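Local coordinates for protein glucose-6-phosphate isomerase (Chlamydia trachomatis D/UW-3/CX, PDB 6OTU) that catalyses the reversible isomerisation of glucose-6-phosphate to fructose-6-phosphate, at residues Val279-Gly282 with Phe283-Tyr287; Lys479-Phe482 with Gln483-Trp487. All coordinates share one frame; numbering follows the deposited sequence.

Contact 1: Val279-Gly282 with Phe283-Tyr287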
# COMPACT_ATOMS: atom_id res chain seq x y z
N VAL A 279 7.54 -0.20 24.37
CA VAL A 279 8.68 0.69 24.55
C VAL A 279 8.52 1.95 23.69
O VAL A 279 8.58 3.08 24.20
CB VAL A 279 10.00 -0.04 24.23
CG1 VAL A 279 11.14 0.95 24.24
CG2 VAL A 279 10.25 -1.16 25.24
N VAL A 280 8.33 1.78 22.38
CA VAL A 280 8.28 2.96 21.52
C VAL A 280 7.06 3.81 21.84
O VAL A 280 7.15 5.04 21.93
CB VAL A 280 8.32 2.55 20.03
CG1 VAL A 280 7.13 1.67 19.65
CG2 VAL A 280 8.39 3.80 19.15
N LEU A 281 5.90 3.18 22.05
CA LEU A 281 4.70 3.93 22.38
C LEU A 281 4.85 4.61 23.74
O LEU A 281 4.53 5.79 23.89
CB LEU A 281 3.47 3.02 22.38
CG LEU A 281 3.11 2.36 21.03
CD1 LEU A 281 1.96 1.38 21.21
CD2 LEU A 281 2.78 3.39 19.97
N GLY A 282 5.34 3.88 24.74
CA GLY A 282 5.54 4.47 26.05
C GLY A 282 6.49 5.66 26.04
O GLY A 282 6.24 6.67 26.70
N PHE A 283 7.58 5.56 25.27
CA PHE A 283 8.53 6.67 25.19
C PHE A 283 7.92 7.87 24.48
O PHE A 283 8.08 9.01 24.93
CB PHE A 283 9.80 6.20 24.48
CG PHE A 283 10.82 7.28 24.26
CD1 PHE A 283 11.76 7.58 25.24
CD2 PHE A 283 10.86 7.99 23.07
CE1 PHE A 283 12.71 8.57 25.04
CE2 PHE A 283 11.81 8.98 22.86
CZ PHE A 283 12.74 9.27 23.85
N ALA A 284 7.23 7.63 23.36
CA ALA A 284 6.63 8.73 22.62
C ALA A 284 5.62 9.48 23.47
O ALA A 284 5.72 10.70 23.64
CB ALA A 284 5.96 8.20 21.34
N PHE A 285 4.65 8.77 24.03
CA PHE A 285 3.46 9.39 24.59
C PHE A 285 3.32 9.22 26.09
O PHE A 285 2.32 9.70 26.65
CB PHE A 285 2.21 8.83 23.89
CG PHE A 285 2.36 8.72 22.39
CD1 PHE A 285 2.54 9.85 21.61
CD2 PHE A 285 2.33 7.49 21.76
CE1 PHE A 285 2.69 9.76 20.24
CE2 PHE A 285 2.46 7.39 20.39
CZ PHE A 285 2.64 8.53 19.63
N GLY A 286 4.27 8.56 26.76
CA GLY A 286 4.16 8.33 28.20
C GLY A 286 3.42 7.05 28.53
O GLY A 286 2.58 6.56 27.77
N TYR A 287 3.73 6.50 29.72
CA TYR A 287 3.22 5.19 30.13
C TYR A 287 1.70 5.11 30.07
O TYR A 287 1.14 4.15 29.51
CB TYR A 287 3.69 4.88 31.55
CG TYR A 287 3.23 3.54 32.10
CD1 TYR A 287 3.78 2.37 31.64
CD2 TYR A 287 2.27 3.47 33.10
CE1 TYR A 287 3.38 1.14 32.15
CE2 TYR A 287 1.86 2.24 33.62
CZ TYR A 287 2.42 1.08 33.14
OH TYR A 287 2.04 -0.16 33.62
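The carbonyl oxygen of Val279 accepts the backbone N-H of Phe283 at 2.9 Å (N to O), with an N-H...O angle of 160°. Val280 O to Ala284 N and Leu281 O to Phe285 N, each 3.0 Å, continue the i to i+4 ladder as helix 275-285 nears its end. Leu281 O also lies close to the Phe285 side chain, CD2 of the ring coming within 3.5 Å, obliquely to the ring plane. A further touch joins the Leu281 branch CD2 to Phe285 CE2 at 4.0 Å. The Phe285 ring is swung back beside its own backbone N (chi1 -43°), and this lays one face over Ala284 CB, which sits 3.5 Å above the ring plane at its centre. Tyr168 meets the same ring and also touches Leu281 and Ala284, so helix 162-172 packs along this side. The last rung is weak: Gly286 N approaches Gly282 O at 2.7 Å, but the bond is strongly bent. Gly286 then leaves helical geometry with phi +88°, a backbone geometry that glycine takes readily, and stands at the N-cap of helix 287-303. The straight bonds thus give way to a bent one just where glycine turns the chain from one helix into the next, while Leu281, Ala284 and Phe285 pack together on the final turn, on the side that Tyr168 meets.

Contact 2: Lys479-Phe482 with Gln483-Trp487; sequences KFAF and QGFCW
Phe485 leans back over the preceding turn of helix 466-487, and its CB lies 3.5 Å from Ala481 O. The next atoms, CG and CD2, each come to 3.1 Å from that same Ala481 oxygen, which sits over one face of the ring, displaced toward the rim. Farther out, CE2 meets the methyl group of Ala481 (CB) at 4.0 Å, while CZ is no nearer than 4.1 Å to Ala481 O. The same ring edge meets Phe482 obliquely, Phe485 CD2 to Phe482 CD1 at 4.2 Å. This follows from chi1 of -66°, which sets CG beside the backbone N and anti to the carbonyl carbon, tipping the ring toward the start of the helix. Ala481 O also receives Phe485 N at 2.8 Å, so one residue supplies this oxygen with both a hydrogen bond and a ring cover. Two residues earlier, Gln483 lays its CG 3.2 Å from Lys479 O, which accepts Gln483 N. Lys479 runs extended past the glutamine to a salt bridge with Glu402. Phe480 O accepts Gly484 N and also a hydrogen bond from Asn357 on helix 345-357. Leu80 of helix 80-89 touches both Phe482 and Phe485. In this buried helix the oxygens of Lys479 to Phe482 are thus satisfied by i+4 amides, the Phe485 ring screens Ala481 O and Gln483 CG screens Lys479 O, while the charged lysine end is matched by a carboxylate.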
# COMPACT_ATOMS: atom_id res chain seq x y z
N LYS A 479 -10.82 -10.61 13.91
CA LYS A 479 -11.38 -10.87 12.59
C LYS A 479 -10.59 -11.95 11.87
O LYS A 479 -11.16 -12.92 11.37
CB LYS A 479 -11.39 -9.59 11.73
CG LYS A 479 -11.79 -9.90 10.30
CD LYS A 479 -11.55 -8.77 9.34
CE LYS A 479 -12.23 -9.06 8.01
NZ LYS A 479 -11.74 -8.15 6.96
N PHE A 480 -9.27 -11.80 11.80
CA PHE A 480 -8.46 -12.76 11.05
C PHE A 480 -8.43 -14.11 11.75
O PHE A 480 -8.46 -15.16 11.09
CB PHE A 480 -7.05 -12.19 10.85
CG PHE A 480 -7.03 -10.90 10.08
CD1 PHE A 480 -7.79 -10.75 8.92
CD2 PHE A 480 -6.27 -9.82 10.50
CE1 PHE A 480 -7.78 -9.55 8.20
CE2 PHE A 480 -6.26 -8.62 9.78
CZ PHE A 480 -7.01 -8.49 8.64
N ALA A 481 -8.39 -14.11 13.09
CA ALA A 481 -8.46 -15.36 13.84
C ALA A 481 -9.78 -16.09 13.58
O ALA A 481 -9.79 -17.31 13.41
CB ALA A 481 -8.30 -15.08 15.34
N PHE A 482 -10.90 -15.35 13.58
CA PHE A 482 -12.18 -16.00 13.32
C PHE A 482 -12.21 -16.57 11.91
O PHE A 482 -12.73 -17.67 11.69
CB PHE A 482 -13.33 -15.01 13.55
CG PHE A 482 -13.79 -14.90 15.00
CD1 PHE A 482 -14.08 -16.03 15.75
CD2 PHE A 482 -13.96 -13.65 15.59
CE1 PHE A 482 -14.51 -15.93 17.07
CE2 PHE A 482 -14.40 -13.54 16.91
CZ PHE A 482 -14.68 -14.68 17.65
N GLN A 483 -11.64 -15.85 10.94
CA GLN A 483 -11.60 -16.39 9.57
C GLN A 483 -10.75 -17.66 9.51
O GLN A 483 -11.15 -18.66 8.90
CB GLN A 483 -11.10 -15.33 8.59
CG GLN A 483 -11.99 -14.09 8.53
CD GLN A 483 -11.72 -13.17 7.35
OE1 GLN A 483 -12.65 -12.59 6.77
NE2 GLN A 483 -10.45 -13.00 6.99
N GLY A 484 -9.59 -17.66 10.17
CA GLY A 484 -8.79 -18.87 10.23
C GLY A 484 -9.51 -20.02 10.92
O GLY A 484 -9.44 -21.16 10.46
N PHE A 485 -10.21 -19.73 12.03
CA PHE A 485 -10.97 -20.77 12.74
C PHE A 485 -12.06 -21.35 11.85
O PHE A 485 -12.35 -22.55 11.91
CB PHE A 485 -11.61 -20.21 14.01
CG PHE A 485 -10.64 -19.79 15.07
CD1 PHE A 485 -9.43 -20.44 15.21
CD2 PHE A 485 -10.94 -18.75 15.93
CE1 PHE A 485 -8.54 -20.07 16.19
CE2 PHE A 485 -10.05 -18.36 16.92
CZ PHE A 485 -8.84 -19.02 17.05
N CYS A 486 -12.66 -20.50 11.03
CA CYS A 486 -13.72 -20.93 10.13
C CYS A 486 -13.15 -21.78 8.99
O CYS A 486 -13.64 -22.89 8.74
CB CYS A 486 -14.47 -19.71 9.60
SG CYS A 486 -15.90 -20.10 8.59
N TRP A 487 -12.11 -21.28 8.32
CA TRP A 487 -11.41 -22.07 7.30
C TRP A 487 -10.78 -23.35 7.86
O TRP A 487 -10.60 -24.31 7.12
CB TRP A 487 -10.33 -21.21 6.64
CG TRP A 487 -10.94 -20.16 5.77
CD1 TRP A 487 -12.07 -20.29 5.01
CD2 TRP A 487 -10.48 -18.82 5.58
NE1 TRP A 487 -12.33 -19.12 4.36
CE2 TRP A 487 -11.38 -18.19 4.69
CE3 TRP A 487 -9.39 -18.08 6.07
CZ2 TRP A 487 -11.22 -16.87 4.26
CZ3 TRP A 487 -9.24 -16.77 5.66
CH2 TRP A 487 -10.15 -16.17 4.77

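Overall arrangement
Contact 1 and contact 2 lie on opposite sides of the chain's centre, their centres 31 Å apart and their nearest atoms about 17 Å apart, so neither touches the other. Each belongs to a different helix: 275-285 packs against strand 151-155, which leads to the pocket residues Ile157 to Ser160, whereas 466-487 packs against helix 345-357, which carries Gln351 and Glu355. The Phe480 side chain of contact 2 is about 9 Å from that of Glu355, the probable proton donor, and about 12 Å from a bound glucose-6-phosphate. The Val280 side chain of contact 1 is about 13 Å from a bound glucose-6-phosphate. Both contacts pack against elements that carry or lead to pocket residues, and neither has a residue in the pocket itself.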